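Particle-associated lyase (PDB 4Y9V) probably cleaves the capsular polysaccharide of Acinetobacter baumannii as the trimeric tailspike lyase of bacteriophage AP22, and binds a saccharide of that capsule. Local coordinates at residues Val455-Gly460 against His470-Glu475; Tyr488-Asp493 against Lys518-Leu523; Leu404-Ile409 against Ile436-Gln441. All blocks are in the same frame, centred on the assembly; numbering follows the deposited sequence.

Contact 1 (Val455-Gly460 against His470-Glu475); sequences VHITGG and HWAWVE
I457 meets W471 and A472 with both of its branches, CG2 approaching the indole and CD1 the start of the facing strand, while V455 reaches A472 and V474 farther along. The evidence for how these segments meet falls into two kinds, apolar side-chain packing and one carbon-to-carbonyl contact. In the apolar group, CG2 of I457 comes to 3.9 Å from CE3 of the W471 indole, with CZ3 the next ring atom along, and approaches the ring obliquely. The two methyls of V455 divide their work: CG1, anti to the backbone N (chi1 176°), sits 4.0 Å from CB of A472, whereas CG2, turned beside the backbone N, lies 3.9 Å from CG2 of V474. The V455 and V474 side chains pass each other in opposite senses. The second kind is made by CD1 of I457, which rests 3.4 Å from the carbonyl O of W471 and also reaches CB of A472.

The strand axes run antiparallel, at 174°, but stay 8.6 Å apart, too far for backbone pairing; the strands face each other through side chains across the core of a parallel beta-helix, the fold of pectin lyase-like proteins. At W471 the chain bends from one face of the helix to the next. Around this core, strand 486-496 hydrogen-bonds to V455 and I457 and supplies V494 against both I457 and W471, while strand 435-441 brings V437 against I457 and I436 against W471.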
loop_
_atom_site.group_PDB
_atom_site.type_symbol
_atom_site.label_atom_id
_atom_site.label_comp_id
_atom_site.label_asym_id
_atom_site.label_seq_id
_atom_site.Cartn_x
_atom_site.Cartn_y
_atom_site.Cartn_z
ATOM N N VAL A 455 -11.024 3.482 -20.293
ATOM C CA VAL A 455 -11.465 3.735 -18.925
ATOM C C VAL A 455 -11.831 2.406 -18.305
ATOM O O VAL A 455 -12.494 1.581 -18.939
ATOM C CB VAL A 455 -12.687 4.711 -18.886
ATOM C CG1 VAL A 455 -13.198 4.876 -17.466
ATOM C CG2 VAL A 455 -12.321 6.057 -19.500
ATOM N N HIS A 456 -11.374 2.177 -17.069
ATOM C CA HIS A 456 -11.561 0.898 -16.367
ATOM C C HIS A 456 -11.983 1.228 -14.961
ATOM O O HIS A 456 -11.171 1.747 -14.178
ATOM C CB HIS A 456 -10.246 0.112 -16.449
ATOM C CG HIS A 456 -10.306 -1.313 -15.978
ATOM N ND1 HIS A 456 -9.244 -2.142 -16.232
ATOM C CD2 HIS A 456 -11.271 -2.033 -15.385
ATOM C CE1 HIS A 456 -9.568 -3.331 -15.753
ATOM N NE2 HIS A 456 -10.790 -3.318 -15.218
ATOM N N ILE A 457 -13.248 0.984 -14.625
ATOM C CA ILE A 457 -13.833 1.275 -13.326
ATOM C C ILE A 457 -14.328 -0.054 -12.738
ATOM O O ILE A 457 -15.122 -0.745 -13.348
ATOM C CB ILE A 457 -14.988 2.294 -13.402
ATOM C CG1 ILE A 457 -14.594 3.561 -14.122
ATOM C CG2 ILE A 457 -15.501 2.564 -12.013
ATOM C CD1 ILE A 457 -15.700 4.586 -14.286
ATOM N N THR A 458 -13.766 -0.413 -11.581
ATOM C CA THR A 458 -13.908 -1.766 -11.084
ATOM C C THR A 458 -13.663 -1.794 -9.576
ATOM O O THR A 458 -13.533 -0.748 -8.928
ATOM C CB THR A 458 -12.940 -2.680 -11.882
ATOM O OG1 THR A 458 -13.278 -4.045 -11.639
ATOM C CG2 THR A 458 -11.480 -2.430 -11.574
ATOM N N GLY A 459 -13.566 -3.003 -9.016
ATOM C CA GLY A 459 -13.102 -3.128 -7.651
ATOM C C GLY A 459 -14.101 -2.837 -6.580
ATOM O O GLY A 459 -13.735 -2.629 -5.426
ATOM N N GLY A 460 -15.403 -2.777 -6.942
ATOM C CA GLY A 460 -16.415 -2.582 -5.919
ATOM C C GLY A 460 -16.450 -1.180 -5.363
ATOM O O GLY A 460 -16.881 -0.979 -4.224
ATOM N N HIS A 470 -23.696 9.348 -15.094
ATOM C CA HIS A 470 -22.852 8.326 -15.713
ATOM C C HIS A 470 -21.658 7.983 -14.840
ATOM O O HIS A 470 -21.108 8.834 -14.138
ATOM C CB HIS A 470 -22.382 8.711 -17.111
ATOM C CG HIS A 470 -21.399 9.846 -17.191
ATOM N ND1 HIS A 470 -21.789 11.132 -17.447
ATOM C CD2 HIS A 470 -20.054 9.829 -17.039
ATOM C CE1 HIS A 470 -20.653 11.856 -17.441
ATOM N NE2 HIS A 470 -19.603 11.115 -17.197
ATOM N N TRP A 471 -21.214 6.728 -14.992
ATOM C CA TRP A 471 -19.919 6.298 -14.473
ATOM C C TRP A 471 -18.783 6.683 -15.421
ATOM O O TRP A 471 -17.776 7.226 -14.956
ATOM C CB TRP A 471 -19.928 4.792 -14.166
ATOM C CG TRP A 471 -20.628 4.477 -12.868
ATOM C CD1 TRP A 471 -21.948 4.185 -12.676
ATOM C CD2 TRP A 471 -20.012 4.467 -11.591
ATOM N NE1 TRP A 471 -22.187 3.974 -11.329
ATOM C CE2 TRP A 471 -21.013 4.138 -10.632
ATOM C CE3 TRP A 471 -18.698 4.671 -11.139
ATOM C CZ2 TRP A 471 -20.741 4.032 -9.274
ATOM C CZ3 TRP A 471 -18.431 4.547 -9.777
ATOM C CH2 TRP A 471 -19.444 4.234 -8.857
ATOM N N ALA A 472 -18.891 6.390 -16.716
ATOM C CA ALA A 472 -17.835 6.692 -17.673
ATOM C C ALA A 472 -18.396 7.357 -18.929
ATOM O O ALA A 472 -19.406 6.908 -19.470
ATOM C CB ALA A 472 -17.104 5.412 -18.093
ATOM N N TRP A 473 -17.670 8.371 -19.412
ATOM C CA TRP A 473 -17.995 9.004 -20.696
ATOM C C TRP A 473 -16.707 9.556 -21.295
ATOM O O TRP A 473 -15.890 10.130 -20.573
ATOM C CB TRP A 473 -19.003 10.123 -20.519
ATOM C CG TRP A 473 -19.525 10.688 -21.805
ATOM C CD1 TRP A 473 -19.879 10.018 -22.944
ATOM C CD2 TRP A 473 -19.803 12.076 -22.063
ATOM N NE1 TRP A 473 -20.348 10.889 -23.891
ATOM C CE2 TRP A 473 -20.317 12.159 -23.388
ATOM C CE3 TRP A 473 -19.662 13.257 -21.321
ATOM C CZ2 TRP A 473 -20.699 13.380 -23.952
ATOM C CZ3 TRP A 473 -20.035 14.457 -21.877
ATOM C CH2 TRP A 473 -20.534 14.511 -23.198
ATOM N N VAL A 474 -16.537 9.379 -22.606
ATOM C CA VAL A 474 -15.410 9.906 -23.381
ATOM C C VAL A 474 -16.007 10.479 -24.661
ATOM O O VAL A 474 -16.718 9.765 -25.356
ATOM C CB VAL A 474 -14.393 8.798 -23.704
ATOM C CG1 VAL A 474 -13.264 9.360 -24.564
ATOM C CG2 VAL A 474 -13.855 8.142 -22.446
ATOM N N GLU A 475 -15.705 11.750 -25.001
ATOM C CA GLU A 475 -16.310 12.331 -26.184
ATOM C C GLU A 475 -15.543 13.591 -26.619
ATOM O O GLU A 475 -14.927 14.289 -25.801
ATOM C CB GLU A 475 -17.791 12.646 -25.919
ATOM C CG GLU A 475 -18.612 13.024 -27.184
ATOM C CD GLU A 475 -18.436 12.026 -28.281
ATOM O OE1 GLU A 475 -19.165 11.005 -28.289
ATOM O OE2 GLU A 475 -17.529 12.216 -29.130
#

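Contact 2 (Tyr488-Asp493 against Lys518-Leu523); sequences YIIVDD and KTRQML
I490 and R520 lie side by side, CG1 of I490 resting 4.0 Å from CB of R520, the extended arginine chain continuing past CD1 of I490. Beneath them the backbones are tightly paired: the axes are 4.7 Å apart at 6°, and four hydrogen bonds alternate. I489 N donates to K518 O, and R520 N to I489 O at 3.1 Å. V491 N bonds to R520 O at a nearly straight 169°, whereas M522 N to V491 O is more bent, at 136°. Such in-register parallel pairing joins successive coils of a right-handed beta-helix, here toward the C-terminal end of its stack. On the face bearing I489 and V491, Q521 NE2 donates to T519 OG1 at 2.9 Å, in the plane of its amide. M522, its CG anti to the backbone N, packs that CG 3.4 Å from D492 O.

Beyond V491 the D492 carboxylate forms a looser, wetter side. Its OD2 stands 5.2 Å from R520 NH1, and a water modelled at two mutually exclusive sites probably links them, its details doubtful. D492 OD1 is hydrogen-bonded to T458 OG1, R520 NH2 to I625 O and to V494 O of the second subunit. Another water links D492 O to L523 N.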
loop_
_atom_site.group_PDB
_atom_site.type_symbol
_atom_site.label_atom_id
_atom_site.label_comp_id
_atom_site.label_asym_id
_atom_site.label_seq_id
_atom_site.Cartn_x
_atom_site.Cartn_y
_atom_site.Cartn_z
ATOM N N TYR A 488 -10.983 0.404 -24.974
ATOM C CA TYR A 488 -11.987 -0.265 -24.177
ATOM C C TYR A 488 -12.458 0.631 -23.049
ATOM O O TYR A 488 -11.741 1.485 -22.532
ATOM C CB TYR A 488 -11.464 -1.607 -23.591
ATOM C CG TYR A 488 -10.261 -1.483 -22.701
ATOM C CD1 TYR A 488 -8.966 -1.461 -23.221
ATOM C CD2 TYR A 488 -10.393 -1.372 -21.335
ATOM C CE1 TYR A 488 -7.864 -1.328 -22.437
ATOM C CE2 TYR A 488 -9.276 -1.267 -20.504
ATOM C CZ TYR A 488 -8.024 -1.250 -21.062
ATOM O OH TYR A 488 -6.896 -1.143 -20.283
ATOM N N ILE A 489 -13.722 0.375 -22.655
ATOM C CA ILE A 489 -14.272 0.913 -21.418
ATOM C C ILE A 489 -14.876 -0.263 -20.649
ATOM O O ILE A 489 -15.745 -0.964 -21.155
ATOM C CB ILE A 489 -15.288 2.039 -21.611
ATOM C CG1 ILE A 489 -14.655 3.232 -22.346
ATOM C CG2 ILE A 489 -15.882 2.440 -20.261
ATOM C CD1 ILE A 489 -15.627 4.314 -22.746
ATOM N N ILE A 490 -14.371 -0.467 -19.426
ATOM C CA ILE A 490 -14.888 -1.478 -18.524
ATOM C C ILE A 490 -15.489 -0.768 -17.317
ATOM O O ILE A 490 -14.812 0.039 -16.686
ATOM C CB ILE A 490 -13.747 -2.419 -18.071
ATOM C CG1 ILE A 490 -13.216 -3.211 -19.262
ATOM C CG2 ILE A 490 -14.178 -3.303 -16.922
ATOM C CD1 ILE A 490 -11.924 -3.971 -18.949
ATOM N N VAL A 491 -16.761 -1.042 -17.033
ATOM C CA VAL A 491 -17.441 -0.572 -15.814
ATOM C C VAL A 491 -18.177 -1.798 -15.304
ATOM O O VAL A 491 -19.348 -2.008 -15.627
ATOM C CB VAL A 491 -18.354 0.620 -16.048
ATOM C CG1 VAL A 491 -18.944 1.091 -14.720
ATOM C CG2 VAL A 491 -17.633 1.773 -16.756
ATOM N N ASP A 492 -17.458 -2.654 -14.547
ATOM C CA ASP A 492 -17.927 -4.023 -14.307
ATOM C C ASP A 492 -18.282 -4.334 -12.844
ATOM O O ASP A 492 -18.897 -5.385 -12.626
ATOM C CB ASP A 492 -16.949 -5.047 -14.834
ATOM C CG ASP A 492 -15.615 -5.044 -14.126
ATOM O OD1 ASP A 492 -15.349 -4.147 -13.344
ATOM O OD2 ASP A 492 -14.814 -5.996 -14.402
ATOM N N ASP A 493 -17.933 -3.486 -11.905
ATOM C CA ASP A 493 -18.103 -3.800 -10.484
ATOM C C ASP A 493 -18.112 -2.474 -9.712
ATOM O O ASP A 493 -17.099 -2.029 -9.201
ATOM C CB ASP A 493 -17.025 -4.722 -9.978
ATOM C CG ASP A 493 -17.198 -5.161 -8.539
ATOM O OD1 ASP A 493 -18.247 -4.834 -7.895
ATOM O OD2 ASP A 493 -16.248 -5.850 -8.043
ATOM N N LYS A 518 -14.772 -1.540 -27.573
ATOM C CA LYS A 518 -15.160 -2.740 -26.839
ATOM C C LYS A 518 -15.383 -2.383 -25.380
ATOM O O LYS A 518 -14.607 -1.649 -24.777
ATOM C CB LYS A 518 -14.110 -3.814 -27.038
ATOM C CG LYS A 518 -14.039 -4.249 -28.517
ATOM C CD LYS A 518 -12.904 -5.183 -28.844
ATOM C CE LYS A 518 -13.097 -5.707 -30.256
ATOM N NZ LYS A 518 -13.117 -4.632 -31.308
ATOM N N THR A 519 -16.435 -2.959 -24.803
ATOM C CA THR A 519 -16.798 -2.658 -23.431
ATOM C C THR A 519 -17.080 -3.906 -22.641
ATOM O O THR A 519 -17.443 -4.945 -23.160
ATOM C CB THR A 519 -18.001 -1.699 -23.356
ATOM O OG1 THR A 519 -19.198 -2.370 -23.670
ATOM C CG2 THR A 519 -17.785 -0.451 -24.184
ATOM N N ARG A 520 -16.944 -3.766 -21.302
ATOM C CA ARG A 520 -17.551 -4.672 -20.347
ATOM C C ARG A 520 -18.421 -3.815 -19.463
ATOM O O ARG A 520 -17.958 -2.806 -18.927
ATOM C CB ARG A 520 -16.536 -5.433 -19.513
ATOM C CG ARG A 520 -15.645 -6.381 -20.229
ATOM C CD ARG A 520 -14.638 -7.040 -19.322
ATOM N NE ARG A 520 -13.798 -7.955 -20.052
ATOM C CZ ARG A 520 -12.751 -8.626 -19.563
ATOM N NH1 ARG A 520 -12.454 -8.485 -18.331
ATOM N NH2 ARG A 520 -12.016 -9.381 -20.351
ATOM N N GLN A 521 -19.701 -4.170 -19.343
ATOM C CA GLN A 521 -20.656 -3.410 -18.565
ATOM C C GLN A 521 -21.345 -4.361 -17.598
ATOM O O GLN A 521 -21.820 -5.429 -17.983
ATOM C CB GLN A 521 -21.663 -2.687 -19.482
ATOM C CG GLN A 521 -20.949 -1.779 -20.478
ATOM C CD GLN A 521 -21.860 -0.959 -21.364
ATOM O OE1 GLN A 521 -22.814 -0.329 -20.892
ATOM N NE2 GLN A 521 -21.552 -0.939 -22.645
ATOM N N MET A 522 -21.376 -3.935 -16.336
ATOM C CA MET A 522 -21.770 -4.746 -15.187
ATOM C C MET A 522 -23.056 -5.521 -15.435
ATOM O O MET A 522 -24.064 -4.971 -15.874
ATOM C CB MET A 522 -21.944 -3.835 -13.954
ATOM C CG MET A 522 -22.169 -4.637 -12.678
ATOM S SD MET A 522 -22.032 -3.652 -11.169
ATOM C CE MET A 522 -23.474 -2.590 -11.333
ATOM N N LEU A 523 -23.003 -6.796 -15.073
ATOM C CA LEU A 523 -24.184 -7.645 -15.154
ATOM C C LEU A 523 -25.212 -7.212 -14.120
ATOM O O LEU A 523 -24.918 -6.700 -13.048
ATOM C CB LEU A 523 -23.857 -9.146 -15.036
ATOM C CG LEU A 523 -23.326 -9.927 -16.301
ATOM C CD1 LEU A 523 -24.329 -10.497 -17.325
ATOM C CD2 LEU A 523 -22.262 -9.105 -17.061
HETATM O O HOH W 1 -20.029 -7.455 -14.358
HETATM O O HOH W 2 -13.799 -8.019 -16.095
HETATM O O HOH W 3 -14.506 -8.140 -15.827
#

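Contact 3 (Leu404-Ile409 against Ile436-Gln441); sequences LVHGII and IVTIRQ
With chi1 at -155°, the CG of H406 is roughly anti to its backbone N, and chi2 of 115° turns the imidazole over T438; on T438, CG2 also sits anti to the backbone N, within 3.8 Å of CE1 of H406. CB of T438 lies 4.1 Å from the centroid of the H406 ring, 23° off its normal, a CH-pi contact over the face. This pair belongs to neighbouring coils of the parallel beta-helix characteristic of pectin lyase-like proteins: the axes of the nearly parallel strands 405-409 and 438-441 come within 4.7 Å.

Five backbone hydrogen bonds hold them in register. V405 N donates to I436 O at 2.8 Å, and the ladder continues through T438 N to V405 O, G407 N to T438 O, R440 N to G407 O and I409 N to R440 O.

On the face shared by V405, V437, I439 and I409, the packing is mostly apolar, with Q441 at its far end. In one of the two conformers of I439, its CG2 meets CD1 of I409 obliquely at 3.6 Å, and its CD1 settles 3.8 Å from CA of G407. At the N-terminal ends L404 and I436 lie side by side, CD2 of L404 against CG2 of I436.

T438 OG1 and S403 OG are hydrogen-bonded, and the backbone N of S403 hydrogen-bonds ND1 of H406, which helps to fix the ring's rotation. R440, bent at chi2 and chi3, reaches E475 O through NE and D476 O through NH2, while its CB remains 4.1 Å from CD1 of I408.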
loop_
_atom_site.group_PDB
_atom_site.type_symbol
_atom_site.label_atom_id
_atom_site.label_comp_id
_atom_site.label_asym_id
_atom_site.label_seq_id
_atom_site.Cartn_x
_atom_site.Cartn_y
_atom_site.Cartn_z
ATOM N N LEU A 404 -16.170 13.829 -11.196
ATOM C CA LEU A 404 -15.293 13.465 -10.083
ATOM C C LEU A 404 -13.816 13.434 -10.539
ATOM O O LEU A 404 -12.934 13.982 -9.865
ATOM C CB LEU A 404 -15.701 12.110 -9.513
ATOM C CG LEU A 404 -14.930 11.717 -8.238
ATOM C CD1 LEU A 404 -15.467 12.446 -7.053
ATOM C CD2 LEU A 404 -15.012 10.189 -8.033
ATOM N N VAL A 405 -13.603 12.751 -11.647
ATOM C CA VAL A 405 -12.315 12.591 -12.315
ATOM C C VAL A 405 -12.541 13.107 -13.738
ATOM O O VAL A 405 -13.402 12.599 -14.433
ATOM C CB VAL A 405 -11.913 11.105 -12.345
ATOM C CG1 VAL A 405 -10.562 10.957 -13.033
ATOM C CG2 VAL A 405 -11.923 10.493 -10.948
ATOM N N HIS A 406 -11.774 14.142 -14.133
ATOM C CA HIS A 406 -12.061 14.808 -15.380
ATOM C C HIS A 406 -10.753 15.088 -16.116
ATOM O O HIS A 406 -9.813 15.595 -15.510
ATOM C CB HIS A 406 -12.825 16.127 -15.126
ATOM C CG HIS A 406 -13.658 16.597 -16.261
ATOM N ND1 HIS A 406 -15.025 16.648 -16.145
ATOM C CD2 HIS A 406 -13.321 17.010 -17.516
ATOM C CE1 HIS A 406 -15.478 17.083 -17.295
ATOM N NE2 HIS A 406 -14.490 17.332 -18.142
ATOM N N GLY A 407 -10.746 14.752 -17.388
ATOM C CA GLY A 407 -9.596 15.045 -18.232
ATOM C C GLY A 407 -10.005 15.812 -19.463
ATOM O O GLY A 407 -11.066 15.561 -20.040
ATOM N N ILE A 408 -9.135 16.731 -19.870
ATOM C CA ILE A 408 -9.311 17.505 -21.089
ATOM C C ILE A 408 -8.054 17.325 -21.928
ATOM O O ILE A 408 -6.955 17.609 -21.520
ATOM C CB ILE A 408 -9.499 19.005 -20.798
ATOM C CG1 ILE A 408 -10.661 19.248 -19.836
ATOM C CG2 ILE A 408 -9.612 19.757 -22.110
ATOM C CD1 ILE A 408 -12.029 18.956 -20.372
ATOM N N ILE A 409 -8.271 16.795 -23.151
ATOM C CA ILE A 409 -7.173 16.538 -24.079
ATOM C C ILE A 409 -7.084 17.705 -25.033
ATOM O O ILE A 409 -7.918 17.867 -25.939
ATOM C CB ILE A 409 -7.386 15.203 -24.809
ATOM C CG1 ILE A 409 -7.423 14.049 -23.800
ATOM C CG2 ILE A 409 -6.300 14.983 -25.832
ATOM C CD1 ILE A 409 -7.870 12.722 -24.391
ATOM N N ILE A 436 -18.799 10.404 -12.959
ATOM C CA ILE A 436 -17.623 9.916 -12.225
ATOM C C ILE A 436 -16.358 10.127 -13.017
ATOM O O ILE A 436 -15.474 10.858 -12.564
ATOM C CB ILE A 436 -17.826 8.461 -11.726
ATOM C CG1 ILE A 436 -19.092 8.323 -10.871
ATOM C CG2 ILE A 436 -16.590 8.007 -10.969
ATOM C CD1 ILE A 436 -19.217 9.317 -9.734
ATOM N N VAL A 437 -16.227 9.501 -14.197
ATOM C CA VAL A 437 -15.076 9.730 -15.077
ATOM C C VAL A 437 -15.577 10.304 -16.384
ATOM O O VAL A 437 -16.403 9.699 -17.061
ATOM C CB VAL A 437 -14.281 8.432 -15.364
ATOM C CG1 VAL A 437 -13.129 8.710 -16.319
ATOM C CG2 VAL A 437 -13.759 7.800 -14.081
ATOM N N THR A 438 -15.048 11.483 -16.732
ATOM C CA THR A 438 -15.301 12.096 -18.034
ATOM C C THR A 438 -13.960 12.518 -18.652
ATOM O O THR A 438 -13.178 13.199 -17.995
ATOM C CB THR A 438 -16.210 13.320 -17.925
ATOM O OG1 THR A 438 -17.462 12.894 -17.387
ATOM C CG2 THR A 438 -16.420 14.003 -19.271
ATOM N N ILE A 439 -13.734 12.125 -19.895
ATOM C CA ILE A 439 -12.608 12.605 -20.700
ATOM C C ILE A 439 -13.235 13.316 -21.921
ATOM O O ILE A 439 -14.045 12.702 -22.622
ATOM C CB ILE A 439 -11.694 11.477 -21.158
ATOM C CG1 ILE A 439 -11.168 10.614 -19.980
ATOM C CG2 ILE A 439 -10.573 12.044 -22.052
ATOM C CD1 ILE A 439 -10.207 11.370 -19.064
ATOM N N ARG A 440 -12.829 14.566 -22.169
ATOM C CA ARG A 440 -13.233 15.288 -23.348
ATOM C C ARG A 440 -12.018 15.724 -24.151
ATOM O O ARG A 440 -11.001 16.109 -23.584
ATOM C CB ARG A 440 -14.047 16.541 -23.033
ATOM C CG ARG A 440 -15.315 16.310 -22.208
ATOM C CD ARG A 440 -16.374 15.501 -22.893
ATOM N NE ARG A 440 -16.970 16.109 -24.094
ATOM C CZ ARG A 440 -18.013 16.926 -24.061
ATOM N NH1 ARG A 440 -18.524 17.377 -22.942
ATOM N NH2 ARG A 440 -18.569 17.297 -25.234
ATOM N N GLN A 441 -12.148 15.695 -25.466
ATOM C CA GLN A 441 -11.221 16.404 -26.351
ATOM C C GLN A 441 -11.605 17.865 -26.385
ATOM O O GLN A 441 -12.775 18.210 -26.569
ATOM C CB GLN A 441 -11.208 15.767 -27.737
ATOM C CG GLN A 441 -10.296 16.484 -28.716
ATOM C CD GLN A 441 -10.161 15.733 -30.035
ATOM O OE1 GLN A 441 -10.362 14.516 -30.087
ATOM N NE2 GLN A 441 -9.792 16.460 -31.075
#

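Along the chain the contacts follow in series, contact 3 closing before contact 1 opens and contact 1 before contact 2. Contacts 3 and 1 have centres about 10 Å apart and share the sheet in which strands 435-441 and 470-476 are neighbours; H470 NE2 to T438 OG1 and V437 N to W471 O probably hydrogen-bond across it. Contacts 1 and 2, with centres about 8 Å apart, meet where strand 453-458 pairs with strand 486-496, and I457 N to I490 O, at 2.8 Å, is a probable hydrogen bond there. Contacts 2 and 3, about 17 Å between centres, do not touch. Together they sample both the stacking of coils and the interior between faces, and none of their residues is among those that line the saccharide pocket.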